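Local coordinates for protein cellulase (PDB 4W7W) that probably hydrolyses the beta-1,4-glucosidic bonds of cellulose, as a family 5 glycoside hydrolase of (beta/alpha)8-barrel fold that binds cello-oligosaccharide, at residues Ser53-Phe58 against Asn64-Pro69; Lys93-Ala98 against Gln103-Asp108; Ala208-Lys213 against Thr252-Glu257; Thr239-Gly244 against Cys275-Glu280. All blocks are in the same frame, centred on the assembly; numbering follows the deposited sequence. Where two conformers were deposited one is given.

Interaction 1. Residues Ser53-Phe58 against Asn64-Pro69; sequences SDFSYF and NTIRLP
F55 and I66 make the close part of this contact. The ring presents its CD2-CE2 side to the isoleucine, with F55 CD2 3.8 Å from I66 CG1 and F55 CE2 4.0 Å from I66 CG2; CG1 lies against both CD2 and CE2, CG2 against CE2 alone. The side chains meet aslant. F55 has its CG opposite the carbonyl carbon (chi1 -67°), a turn that carries the ring off the helix surface to the strand although its first bond does not aim there. One helical turn on, F58 lies more loosely against the strand: its CB is 4.4 Å from I66 CD1, and its ring packs instead on V27 and L29 of strand 24-29 and on A301, while Y57 CD2 lies 3.5 Å above the centre of one face of the F58 ring. Helix 52-60 thereby lies over the barrel as the crossover of a right-handed beta-alpha-beta unit, between the neighbouring parallel strands 24-29 and 65-70. F55 is shared with the next helix of the barrel wall, its ring being touched by S94, A97 and A98. The far side of the helix is looser: S53 and S56 are exposed, while partly exposed Y57 holds D321 through its hydroxyl. From the opposite side of the strand R67 reaches into the barrel, where E222 and E266 form salt bridges with its guanidinium. At the strand's start T65 OG1 donates to N64 OD1 over 2.9 Å, from well above the amide plane, and that oxygen also accepts from the backbone N of V25.

Interaction 2. Residues Lys93-Ala98 against Gln103-Asp108; sequences KSLEAA and QYLILD
L105 sets CG opposite its own backbone N (chi1 -173°), and its second torsion then lays CD2 along the helix backbone, 3.8 Å from L95 CA and 3.9 Å from L95 CB. Q103 turns the other way, with CG opposite the carbonyl carbon and the chain running out straight beyond it. The leucine methyl therefore presses on the main chain of helix 85-100 as much as on a side chain, while the small A98 lets the strand come close: A98 CB is 4.2 Å from L105 CB and 3.7 Å from Q103 O. The two segments converge at this end, where Q103 N donates to A98 O over 2.8 Å, a nearly straight bond (164°) that reaches the oxygen from above its carbonyl plane. The amide of Q103 is less evenly served. Its NE2 donates to the backbone oxygens of F55 and M63, tying the strand's start to helix 52-60 and its following turn, whereas OE1, 3.8 Å from A98 CA, is buried with no polar partner in the model. L105 also touches L68 of the adjoining strand, and L95 reaches V147 on the other side. The axes of 93-98 and 104-108 pass 8.1 Å apart and run nearly antiparallel, at 151°. A helix that returns through a tight turn into the next parallel strand, its apolar side laid on the sheet, is the alpha-to-beta connection of a (beta/alpha)8 barrel.

Interaction 3. Residues Ala208-Lys213 against Thr252-Glu257; sequences ALEILK and TSWLRE
L209 to L212 form a type I beta turn, and the nearest alpha carbons across the contact, those of E210 and W254, are 9.7 Å apart, so long side chains must bridge the gap to helix 243-258. Both elements belong to the outer layer of the (beta/alpha)8 barrel; strand 219-226 lies between them in the chain. W254 extends from its helix with CG opposite the backbone N (chi1 180°), which sends the indole across to the turn. There W254 NE1 donates to E210 OE2 over 2.8 Å, using the anti lone pair of that oxygen. The bond is somewhat bent, and the oxygen sits 18° out of the indole plane, but the planes of carboxylate and ring are turned only 17° from each other. A weaker bond also runs from NE1 to the carbonyl oxygen of A206. Below this polar edge the indole is buried: L209 CB approaches W254 CZ2 at 4.3 Å, and the rings of W196 and F221 meet it edge-to-face. The E210 side is exposed. E257, one turn beyond W254, brings a second carboxylate into the neighbourhood, a like charge probably eased by the salt bridge from its OE2 to R197, and S253 OG donates to the same OE2 over 2.7 Å. A water links the two acids, donating to E257 OE1 at 2.7 Å and, at 3.2 Å, to the same E210 OE2 that receives the indole N-H.

Interaction 4. Residues Thr239-Gly244 against Cys275-Glu280; sequences TSDSVG and CDKALE
An ST turn shapes the loop that leads into helix 243-258: S240 OG accepts from S242 N over 3.0 Å, nearly straight at 162°, and the turn places D241 beside helix 273-288. The disulfide between C238 and C275 ties the same loop to the same helix nearby. The backbones meet closely as well, D241 O lying 3.3 Å from A278 CA in a bent CA-H...O contact. The A278 methyl fills in beside it, its CB 3.7 Å from S240 O. So small a side chain is consistent with the 4.4 Å approach of the D241 and A278 CA atoms. Towards solvent, D241 and K277 run side by side in the same direction, with D241 CB 3.7 Å from K277 CB. D241 has its CG between backbone N and carbonyl carbon (chi1 63°), while a bend at chi3 of K277 brings the ammonium back over the acid. NZ of K277 meets D241 OD2 at 3.2 Å, from above the carboxylate plane, as a salt bridge. This bridge belongs to one of two lysine conformers and is doubtful as a permanent link. S242 stands at the N-cap position without capping the helix through its side chain, the hydroxyl being hydrogen-bonded to E246 OE2. Beneath, L227, just past strand 219-226, touches A278 and V243. Helix 273-288 is thus held between this loop and helix 325-328, whose I327 packs on D276, L279 and E280.

How the interactions relate
Interactions 1 and 2 are neighbours in the barrel, their centres about 7 Å apart: strands 65-70 and 104-109 pair, with probable hydrogen bonds N64 O to Y104 N and I66 O to I106 N, both 2.8 Å. Interactions 3 and 4 use two ends of helix 243-258, with centres about 26 Å apart and nearest atoms about 8 Å. Interaction 3 lies across the chain's centre from interaction 1, about 29 Å between centres. The I66 side chain is about 14 Å from a bound glucose unit, but both strands lead to a glycan pocket: 65-70 through P69, which packs on E33 and W299, and 104-109 through the hydrogen bond between D108 OD2 and H110 ND1.

Interaction 1. Residues Ser53-Phe58 against Asn64-Pro69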
loop_
_atom_site.group_PDB
_atom_site.type_symbol
_atom_site.label_atom_id
_atom_site.label_comp_id
_atom_site.label_asym_id
_atom_site.label_seq_id
_atom_site.Cartn_x
_atom_site.Cartn_y
_atom_site.Cartn_z
ATOM N N SER A 53 -12.493 3.360 -16.355
ATOM C CA SER A 53 -12.731 1.979 -16.732
ATOM C C SER A 53 -11.862 0.985 -15.969
ATOM O O SER A 53 -12.206 -0.186 -15.895
ATOM C CB SER A 53 -12.522 1.806 -18.230
ATOM O OG SER A 53 -11.226 2.205 -18.658
ATOM N N ASP A 54 -10.727 1.433 -15.445
ATOM C CA ASP A 54 -9.897 0.538 -14.637
ATOM C C ASP A 54 -10.706 0.128 -13.394
ATOM O O ASP A 54 -10.725 -1.030 -12.990
ATOM C CB ASP A 54 -8.580 1.217 -14.210
ATOM C CG ASP A 54 -7.661 1.607 -15.375
ATOM O OD1 ASP A 54 -7.759 1.002 -16.469
ATOM O OD2 ASP A 54 -6.836 2.537 -15.162
ATOM N N PHE A 55 -11.332 1.111 -12.748
ATOM C CA PHE A 55 -12.119 0.836 -11.551
ATOM C C PHE A 55 -13.240 -0.151 -11.854
ATOM O O PHE A 55 -13.441 -1.118 -11.123
ATOM C CB PHE A 55 -12.689 2.125 -10.952
ATOM C CG PHE A 55 -11.640 3.047 -10.408
ATOM C CD1 PHE A 55 -10.991 3.947 -11.247
ATOM C CD2 PHE A 55 -11.271 3.006 -9.077
ATOM C CE1 PHE A 55 -10.018 4.799 -10.745
ATOM C CE2 PHE A 55 -10.300 3.855 -8.584
ATOM C CZ PHE A 55 -9.662 4.740 -9.422
ATOM N N SER A 56 -13.973 0.088 -12.939
ATOM C CA SER A 56 -15.089 -0.800 -13.255
ATOM C C SER A 56 -14.615 -2.205 -13.650
ATOM O O SER A 56 -15.256 -3.185 -13.297
ATOM C CB SER A 56 -16.010 -0.193 -14.312
ATOM O OG SER A 56 -15.314 0.165 -15.470
ATOM N N TYR A 57 -13.501 -2.305 -14.361
ATOM C CA TYR A 57 -12.955 -3.616 -14.712
ATOM C C TYR A 57 -12.659 -4.415 -13.449
ATOM O O TYR A 57 -13.086 -5.571 -13.313
ATOM C CB TYR A 57 -11.680 -3.491 -15.547
ATOM C CG TYR A 57 -11.019 -4.839 -15.733
ATOM C CD1 TYR A 57 -11.490 -5.744 -16.668
ATOM C CD2 TYR A 57 -9.959 -5.225 -14.925
ATOM C CE1 TYR A 57 -10.905 -6.989 -16.807
ATOM C CE2 TYR A 57 -9.373 -6.465 -15.055
ATOM C CZ TYR A 57 -9.841 -7.349 -15.993
ATOM O OH TYR A 57 -9.213 -8.578 -16.097
ATOM N N PHE A 58 -11.947 -3.820 -12.505
ATOM C CA PHE A 58 -11.593 -4.578 -11.305
ATOM C C PHE A 58 -12.805 -4.866 -10.433
ATOM O O PHE A 58 -12.900 -5.933 -9.854
ATOM C CB PHE A 58 -10.416 -3.916 -10.567
ATOM C CG PHE A 58 -9.139 -4.054 -11.338
ATOM C CD1 PHE A 58 -8.565 -5.320 -11.475
ATOM C CD2 PHE A 58 -8.573 -3.001 -12.046
ATOM C CE1 PHE A 58 -7.454 -5.512 -12.264
ATOM C CE2 PHE A 58 -7.465 -3.189 -12.845
ATOM C CZ PHE A 58 -6.911 -4.455 -12.971
ATOM N N ASN A 64 -13.042 -5.017 -4.414
ATOM C CA ASN A 64 -13.670 -3.879 -3.768
ATOM C C ASN A 64 -12.696 -2.854 -3.255
ATOM O O ASN A 64 -13.115 -1.925 -2.585
ATOM C CB ASN A 64 -14.590 -4.336 -2.631
ATOM C CG ASN A 64 -13.828 -4.804 -1.416
ATOM O OD1 ASN A 64 -12.621 -5.037 -1.489
ATOM N ND2 ASN A 64 -14.515 -4.910 -0.294
ATOM N N THR A 65 -11.402 -2.985 -3.572
ATOM C CA THR A 65 -10.396 -2.086 -3.014
ATOM C C THR A 65 -9.368 -1.737 -4.070
ATOM O O THR A 65 -8.858 -2.613 -4.766
ATOM C CB THR A 65 -9.697 -2.727 -1.802
ATOM O OG1 THR A 65 -10.680 -3.056 -0.818
ATOM C CG2 THR A 65 -8.706 -1.786 -1.153
ATOM N N ILE A 66 -9.063 -0.451 -4.159
ATOM C CA ILE A 66 -8.010 0.046 -5.032
ATOM C C ILE A 66 -6.980 0.776 -4.179
ATOM O O ILE A 66 -7.341 1.679 -3.409
ATOM C CB ILE A 66 -8.582 1.016 -6.071
ATOM C CG1 ILE A 66 -9.580 0.309 -6.998
ATOM C CG2 ILE A 66 -7.463 1.695 -6.850
ATOM C CD1 ILE A 66 -9.033 -0.822 -7.822
ATOM N N ARG A 67 -5.719 0.369 -4.297
ATOM C CA ARG A 67 -4.620 1.140 -3.716
ATOM C C ARG A 67 -4.085 2.080 -4.793
ATOM O O ARG A 67 -3.807 1.635 -5.908
ATOM C CB ARG A 67 -3.534 0.211 -3.152
ATOM C CG ARG A 67 -2.378 0.942 -2.472
ATOM C CD ARG A 67 -1.557 -0.025 -1.651
ATOM N NE ARG A 67 -0.427 0.548 -0.933
ATOM C CZ ARG A 67 0.843 0.499 -1.321
ATOM N NH1 ARG A 67 1.197 0.058 -2.517
ATOM N NH2 ARG A 67 1.783 0.881 -0.482
ATOM N N LEU A 68 -4.001 3.361 -4.453
ATOM C CA LEU A 68 -3.654 4.417 -5.385
ATOM C C LEU A 68 -2.360 5.104 -4.955
ATOM O O LEU A 68 -2.371 6.015 -4.125
ATOM C CB LEU A 68 -4.777 5.440 -5.457
ATOM C CG LEU A 68 -4.580 6.549 -6.481
ATOM C CD1 LEU A 68 -4.757 6.006 -7.894
ATOM C CD2 LEU A 68 -5.531 7.704 -6.226
ATOM N N PRO A 69 -1.229 4.658 -5.516
ATOM C CA PRO A 69 0.031 5.375 -5.287
ATOM C C PRO A 69 -0.021 6.788 -5.856
ATOM O O PRO A 69 -0.511 6.996 -6.960
ATOM C CB PRO A 69 1.042 4.545 -6.091
ATOM C CG PRO A 69 0.448 3.167 -6.138
ATOM C CD PRO A 69 -1.028 3.413 -6.279
#

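Interaction 2. Residues Lys93-Ala98 against Gln103-Asp108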
loop_
_atom_site.group_PDB
_atom_site.type_symbol
_atom_site.label_atom_id
_atom_site.label_comp_id
_atom_site.label_asym_id
_atom_site.label_seq_id
_atom_site.Cartn_x
_atom_site.Cartn_y
_atom_site.Cartn_z
ATOM N N LYS A 93 -11.101 12.783 -8.222
ATOM C CA LYS A 93 -11.713 12.173 -9.389
ATOM C C LYS A 93 -11.609 10.642 -9.327
ATOM O O LYS A 93 -12.581 9.928 -9.618
ATOM C CB LYS A 93 -11.057 12.744 -10.650
ATOM C CG LYS A 93 -11.565 12.198 -11.956
ATOM C CD LYS A 93 -10.955 12.952 -13.138
ATOM C CE LYS A 93 -11.291 12.315 -14.469
ATOM N NZ LYS A 93 -10.399 12.841 -15.533
ATOM N N SER A 94 -10.454 10.124 -8.922
ATOM C CA SER A 94 -10.333 8.688 -8.685
ATOM C C SER A 94 -11.296 8.206 -7.600
ATOM O O SER A 94 -11.874 7.127 -7.716
ATOM C CB SER A 94 -8.894 8.305 -8.314
ATOM O OG SER A 94 -8.005 8.520 -9.395
ATOM N N LEU A 95 -11.452 8.997 -6.540
ATOM C CA LEU A 95 -12.382 8.634 -5.486
ATOM C C LEU A 95 -13.818 8.555 -6.002
ATOM O O LEU A 95 -14.553 7.651 -5.605
ATOM C CB LEU A 95 -12.270 9.623 -4.344
ATOM C CG LEU A 95 -13.229 9.401 -3.175
ATOM C CD1 LEU A 95 -13.110 8.010 -2.567
ATOM C CD2 LEU A 95 -12.977 10.474 -2.142
ATOM N N GLU A 96 -14.222 9.474 -6.874
ATOM C CA GLU A 96 -15.556 9.376 -7.458
ATOM C C GLU A 96 -15.739 8.047 -8.174
ATOM O O GLU A 96 -16.794 7.418 -8.063
ATOM C CB GLU A 96 -15.843 10.533 -8.433
ATOM C CG GLU A 96 -16.041 11.886 -7.774
ATOM C CD GLU A 96 -16.632 12.950 -8.690
ATOM O OE1 GLU A 96 -17.300 12.614 -9.713
ATOM O OE2 GLU A 96 -16.452 14.133 -8.324
ATOM N N ALA A 97 -14.722 7.631 -8.925
ATOM C CA ALA A 97 -14.818 6.376 -9.660
ATOM C C ALA A 97 -14.891 5.191 -8.708
ATOM O O ALA A 97 -15.692 4.259 -8.911
ATOM C CB ALA A 97 -13.641 6.220 -10.597
ATOM N N ALA A 98 -14.045 5.194 -7.680
ATOM C CA ALA A 98 -14.090 4.120 -6.683
ATOM C C ALA A 98 -15.466 4.038 -6.041
ATOM O O ALA A 98 -16.068 2.978 -5.974
ATOM C CB ALA A 98 -13.010 4.319 -5.627
ATOM N N GLN A 103 -16.151 0.659 -4.333
ATOM C CA GLN A 103 -14.796 0.329 -3.892
ATOM C C GLN A 103 -14.289 1.299 -2.839
ATOM O O GLN A 103 -14.654 2.477 -2.806
ATOM C CB GLN A 103 -13.831 0.373 -5.087
ATOM C CG GLN A 103 -14.081 -0.729 -6.082
ATOM C CD GLN A 103 -13.456 -0.493 -7.442
ATOM O OE1 GLN A 103 -13.410 0.628 -7.930
ATOM N NE2 GLN A 103 -13.023 -1.565 -8.086
ATOM N N TYR A 104 -13.396 0.776 -2.016
ATOM C CA TYR A 104 -12.570 1.571 -1.125
ATOM C C TYR A 104 -11.332 2.048 -1.869
ATOM O O TYR A 104 -10.853 1.368 -2.780
ATOM C CB TYR A 104 -12.130 0.722 0.069
ATOM C CG TYR A 104 -13.279 0.265 0.930
ATOM C CD1 TYR A 104 -13.759 1.064 1.971
ATOM C CD2 TYR A 104 -13.908 -0.949 0.696
ATOM C CE1 TYR A 104 -14.820 0.657 2.762
ATOM C CE2 TYR A 104 -14.966 -1.369 1.488
ATOM C CZ TYR A 104 -15.415 -0.563 2.521
ATOM O OH TYR A 104 -16.461 -0.952 3.327
ATOM N N LEU A 105 -10.816 3.212 -1.473
ATOM C CA LEU A 105 -9.640 3.797 -2.083
ATOM C C LEU A 105 -8.601 4.022 -1.011
ATOM O O LEU A 105 -8.810 4.805 -0.085
ATOM C CB LEU A 105 -10.010 5.109 -2.760
ATOM C CG LEU A 105 -8.885 5.739 -3.587
ATOM C CD1 LEU A 105 -8.576 4.918 -4.832
ATOM C CD2 LEU A 105 -9.226 7.176 -3.970
ATOM N N ILE A 106 -7.477 3.316 -1.133
ATOM C CA ILE A 106 -6.322 3.552 -0.267
ATOM C C ILE A 106 -5.461 4.640 -0.890
ATOM O O ILE A 106 -4.936 4.474 -1.994
ATOM C CB ILE A 106 -5.473 2.293 -0.042
ATOM C CG1 ILE A 106 -6.292 1.165 0.584
ATOM C CG2 ILE A 106 -4.252 2.629 0.797
ATOM C CD1 ILE A 106 -5.640 -0.192 0.454
ATOM N N LEU A 107 -5.314 5.744 -0.165
ATOM C CA LEU A 107 -4.404 6.810 -0.568
ATOM C C LEU A 107 -3.013 6.399 -0.128
ATOM O O LEU A 107 -2.713 6.420 1.075
ATOM C CB LEU A 107 -4.817 8.120 0.097
ATOM C CG LEU A 107 -6.220 8.599 -0.252
ATOM C CD1 LEU A 107 -6.487 9.945 0.412
ATOM C CD2 LEU A 107 -6.446 8.668 -1.758
ATOM N N ASP A 108 -2.184 5.976 -1.083
ATOM C CA ASP A 108 -0.825 5.495 -0.793
ATOM C C ASP A 108 0.176 6.590 -1.099
ATOM O O ASP A 108 0.462 6.873 -2.253
ATOM C CB ASP A 108 -0.529 4.245 -1.638
ATOM C CG ASP A 108 0.940 3.967 -1.840
ATOM O OD1 ASP A 108 1.780 4.361 -1.006
ATOM O OD2 ASP A 108 1.213 3.340 -2.904
#

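Interaction 3. Residues Ala208-Lys213 against Thr252-Glu257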
loop_
_atom_site.group_PDB
_atom_site.type_symbol
_atom_site.label_atom_id
_atom_site.label_comp_id
_atom_site.label_asym_id
_atom_site.label_seq_id
_atom_site.Cartn_x
_atom_site.Cartn_y
_atom_site.Cartn_z
ATOM N N ALA A 208 9.153 -2.325 17.890
ATOM C CA ALA A 208 9.013 -0.877 17.846
ATOM C C ALA A 208 7.556 -0.454 17.755
ATOM O O ALA A 208 7.153 0.551 18.339
ATOM C CB ALA A 208 9.775 -0.320 16.668
ATOM N N LEU A 209 6.748 -1.193 17.002
ATOM C CA LEU A 209 5.391 -0.756 16.699
ATOM C C LEU A 209 4.395 -1.157 17.765
ATOM O O LEU A 209 3.259 -0.687 17.737
ATOM C CB LEU A 209 4.960 -1.269 15.329
ATOM C CG LEU A 209 5.748 -0.607 14.208
ATOM C CD1 LEU A 209 5.534 -1.359 12.910
ATOM C CD2 LEU A 209 5.398 0.866 14.015
ATOM N N GLU A 210 4.805 -1.969 18.730
ATOM C CA GLU A 210 3.971 -2.209 19.903
ATOM C C GLU A 210 3.657 -0.930 20.697
ATOM O O GLU A 210 2.696 -0.879 21.454
ATOM C CB GLU A 210 4.634 -3.268 20.779
ATOM C CG GLU A 210 4.401 -4.612 20.139
ATOM C CD GLU A 210 5.336 -5.726 20.576
ATOM O OE1 GLU A 210 5.973 -5.633 21.645
ATOM O OE2 GLU A 210 5.414 -6.739 19.827
ATOM N N ILE A 211 4.477 0.094 20.519
ATOM C CA ILE A 211 4.306 1.338 21.256
ATOM C C ILE A 211 3.132 2.153 20.723
ATOM O O ILE A 211 2.647 3.043 21.414
ATOM C CB ILE A 211 5.584 2.228 21.218
ATOM C CG1 ILE A 211 5.714 2.975 19.894
ATOM C CG2 ILE A 211 6.840 1.447 21.545
ATOM C CD1 ILE A 211 6.982 3.757 19.802
ATOM N N LEU A 212 2.684 1.892 19.492
ATOM C CA LEU A 212 1.740 2.806 18.876
ATOM C C LEU A 212 0.383 2.804 19.540
ATOM O O LEU A 212 -0.118 1.763 19.941
ATOM C CB LEU A 212 1.517 2.485 17.411
ATOM C CG LEU A 212 2.681 2.714 16.470
ATOM C CD1 LEU A 212 2.205 2.425 15.057
ATOM C CD2 LEU A 212 3.221 4.123 16.532
ATOM N N LYS A 213 -0.201 3.995 19.593
ATOM C CA LYS A 213 -1.552 4.186 20.082
ATOM C C LYS A 213 -2.350 4.973 19.063
ATOM O O LYS A 213 -1.917 6.020 18.582
ATOM C CB LYS A 213 -1.545 4.937 21.419
ATOM C CG LYS A 213 -0.858 4.191 22.558
ATOM C CD LYS A 213 -0.850 5.037 23.826
ATOM C CE LYS A 213 0.417 5.879 23.907
ATOM N NZ LYS A 213 0.360 6.896 24.996
ATOM N N THR A 252 1.695 -12.651 10.910
ATOM C CA THR A 252 0.339 -13.036 11.285
ATOM C C THR A 252 0.255 -13.314 12.784
ATOM O O THR A 252 -0.672 -12.870 13.470
ATOM C CB THR A 252 -0.093 -14.264 10.467
ATOM O OG1 THR A 252 -0.088 -13.924 9.078
ATOM C CG2 THR A 252 -1.465 -14.760 10.846
ATOM N N SER A 253 1.250 -14.030 13.311
ATOM C CA SER A 253 1.251 -14.314 14.738
ATOM C C SER A 253 1.368 -13.026 15.559
ATOM O O SER A 253 0.704 -12.868 16.573
ATOM C CB SER A 253 2.380 -15.272 15.118
ATOM O OG SER A 253 2.203 -15.764 16.433
ATOM N N TRP A 254 2.237 -12.114 15.119
ATOM C CA TRP A 254 2.405 -10.838 15.812
ATOM C C TRP A 254 1.083 -10.075 15.873
ATOM O O TRP A 254 0.731 -9.509 16.905
ATOM C CB TRP A 254 3.484 -10.020 15.122
ATOM C CG TRP A 254 3.727 -8.705 15.769
ATOM C CD1 TRP A 254 4.534 -8.463 16.842
ATOM C CD2 TRP A 254 3.152 -7.442 15.406
ATOM N NE1 TRP A 254 4.497 -7.130 17.164
ATOM C CE2 TRP A 254 3.668 -6.481 16.290
ATOM C CE3 TRP A 254 2.255 -7.026 14.419
ATOM C CZ2 TRP A 254 3.316 -5.133 16.217
ATOM C CZ3 TRP A 254 1.920 -5.685 14.348
ATOM C CH2 TRP A 254 2.452 -4.760 15.234
ATOM N N LEU A 255 0.345 -10.058 14.763
ATOM C CA LEU A 255 -0.962 -9.414 14.772
ATOM C C LEU A 255 -1.856 -10.041 15.837
ATOM O O LEU A 255 -2.485 -9.340 16.635
ATOM C CB LEU A 255 -1.648 -9.557 13.411
ATOM C CG LEU A 255 -0.976 -8.876 12.228
ATOM C CD1 LEU A 255 -1.660 -9.339 10.943
ATOM C CD2 LEU A 255 -1.015 -7.368 12.369
ATOM N N ARG A 256 -1.908 -11.367 15.848
ATOM C CA ARG A 256 -2.772 -12.065 16.774
ATOM C C ARG A 256 -2.353 -11.813 18.230
ATOM O O ARG A 256 -3.208 -11.566 19.089
ATOM C CB ARG A 256 -2.798 -13.546 16.430
ATOM C CG ARG A 256 -4.014 -14.275 16.940
ATOM C CD ARG A 256 -4.064 -15.676 16.363
ATOM N NE ARG A 256 -4.611 -15.692 15.010
ATOM C CZ ARG A 256 -4.120 -16.369 13.989
ATOM N NH1 ARG A 256 -3.055 -17.153 14.117
ATOM N NH2 ARG A 256 -4.738 -16.286 12.824
ATOM N N GLU A 257 -1.044 -11.856 18.485
ATOM C CA GLU A 257 -0.489 -11.623 19.827
ATOM C C GLU A 257 -0.867 -10.259 20.374
ATOM O O GLU A 257 -1.093 -10.104 21.566
ATOM C CB GLU A 257 1.041 -11.716 19.797
ATOM C CG GLU A 257 1.576 -13.096 19.487
ATOM C CD GLU A 257 2.970 -13.072 18.886
ATOM O OE1 GLU A 257 3.706 -12.087 19.126
ATOM O OE2 GLU A 257 3.318 -14.036 18.137
HETATM O O HOH W 1 4.248 -9.727 20.313
#

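Interaction 4. Residues Thr239-Gly244 against Cys275-Glu280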
loop_
_atom_site.group_PDB
_atom_site.type_symbol
_atom_site.label_atom_id
_atom_site.label_comp_id
_atom_site.label_asym_id
_atom_site.label_seq_id
_atom_site.Cartn_x
_atom_site.Cartn_y
_atom_site.Cartn_z
ATOM N N THR A 239 10.613 -18.572 -4.929
ATOM C CA THR A 239 11.686 -19.492 -4.566
ATOM C C THR A 239 11.192 -20.879 -4.195
ATOM O O THR A 239 11.960 -21.820 -4.271
ATOM C CB THR A 239 12.554 -18.930 -3.438
ATOM O OG1 THR A 239 11.740 -18.639 -2.303
ATOM C CG2 THR A 239 13.288 -17.690 -3.921
ATOM N N SER A 240 9.928 -21.009 -3.813
ATOM C CA SER A 240 9.284 -22.308 -3.680
ATOM C C SER A 240 7.795 -22.145 -3.883
ATOM O O SER A 240 7.297 -21.023 -3.951
ATOM C CB SER A 240 9.526 -22.936 -2.313
ATOM O OG SER A 240 8.622 -22.390 -1.362
ATOM N N ASP A 241 7.094 -23.274 -3.929
ATOM C CA ASP A 241 5.643 -23.248 -4.081
ATOM C C ASP A 241 4.894 -22.968 -2.779
ATOM O O ASP A 241 3.680 -22.941 -2.779
ATOM C CB ASP A 241 5.121 -24.507 -4.793
ATOM C CG ASP A 241 5.378 -25.785 -4.047
ATOM O OD1 ASP A 241 5.644 -25.730 -2.833
ATOM O OD2 ASP A 241 5.287 -26.867 -4.691
ATOM N N SER A 242 5.619 -22.726 -1.685
ATOM C CA SER A 242 5.015 -22.466 -0.379
ATOM C C SER A 242 5.591 -21.261 0.348
ATOM O O SER A 242 5.186 -20.976 1.479
ATOM C CB SER A 242 5.158 -23.696 0.504
ATOM O OG SER A 242 6.521 -24.008 0.709
ATOM N N VAL A 243 6.511 -20.551 -0.290
ATOM C CA VAL A 243 7.263 -19.514 0.419
ATOM C C VAL A 243 6.408 -18.325 0.843
ATOM O O VAL A 243 6.681 -17.695 1.857
ATOM C CB VAL A 243 8.494 -19.049 -0.381
ATOM C CG1 VAL A 243 8.127 -18.351 -1.681
ATOM C CG2 VAL A 243 9.413 -18.191 0.464
ATOM N N GLY A 244 5.384 -17.997 0.063
ATOM C CA GLY A 244 4.530 -16.869 0.420
ATOM C C GLY A 244 3.854 -17.032 1.762
ATOM O O GLY A 244 3.980 -16.173 2.636
ATOM N N CYS A 275 5.035 -20.319 -9.074
ATOM C CA CYS A 275 4.440 -19.081 -8.567
ATOM C C CYS A 275 2.919 -19.179 -8.380
ATOM O O CYS A 275 2.401 -18.647 -7.391
ATOM C CB CYS A 275 4.740 -17.912 -9.480
ATOM S SG CYS A 275 6.390 -17.239 -9.260
ATOM N N ASP A 276 2.210 -19.814 -9.318
ATOM C CA ASP A 276 0.764 -19.931 -9.168
ATOM C C ASP A 276 0.420 -20.735 -7.916
ATOM O O ASP A 276 -0.525 -20.409 -7.202
ATOM C CB ASP A 276 0.102 -20.573 -10.386
ATOM C CG ASP A 276 -0.195 -19.596 -11.529
ATOM O OD1 ASP A 276 -0.018 -18.372 -11.364
ATOM O OD2 ASP A 276 -0.651 -20.104 -12.584
ATOM N N LYS A 277 1.165 -21.806 -7.651
ATOM C CA LYS A 277 0.947 -22.578 -6.418
ATOM C C LYS A 277 1.214 -21.726 -5.183
ATOM O O LYS A 277 0.452 -21.752 -4.216
ATOM C CB LYS A 277 1.834 -23.822 -6.362
ATOM C CG LYS A 277 1.376 -24.947 -7.246
ATOM C CD LYS A 277 2.275 -26.151 -7.045
ATOM C CE LYS A 277 1.928 -26.879 -5.752
ATOM N NZ LYS A 277 2.569 -28.219 -5.673
ATOM N N ALA A 278 2.289 -20.953 -5.228
ATOM C CA ALA A 278 2.610 -20.081 -4.099
ATOM C C ALA A 278 1.540 -19.033 -3.887
ATOM O O ALA A 278 1.215 -18.687 -2.751
ATOM C CB ALA A 278 3.959 -19.438 -4.306
ATOM N N LEU A 279 1.001 -18.518 -4.982
ATOM C CA LEU A 279 -0.051 -17.517 -4.918
ATOM C C LEU A 279 -1.306 -18.100 -4.286
ATOM O O LEU A 279 -1.870 -17.523 -3.346
ATOM C CB LEU A 279 -0.336 -16.960 -6.317
ATOM C CG LEU A 279 -1.470 -15.947 -6.383
ATOM C CD1 LEU A 279 -1.189 -14.749 -5.487
ATOM C CD2 LEU A 279 -1.714 -15.501 -7.805
ATOM N N GLU A 280 -1.732 -19.259 -4.786
ATOM C CA GLU A 280 -2.881 -19.937 -4.207
ATOM C C GLU A 280 -2.655 -20.149 -2.706
ATOM O O GLU A 280 -3.551 -19.937 -1.876
ATOM C CB GLU A 280 -3.107 -21.289 -4.897
ATOM C CG GLU A 280 -3.552 -21.203 -6.351
ATOM C CD GLU A 280 -5.059 -21.224 -6.568
ATOM O OE1 GLU A 280 -5.844 -21.025 -5.611
ATOM O OE2 GLU A 280 -5.457 -21.365 -7.735
#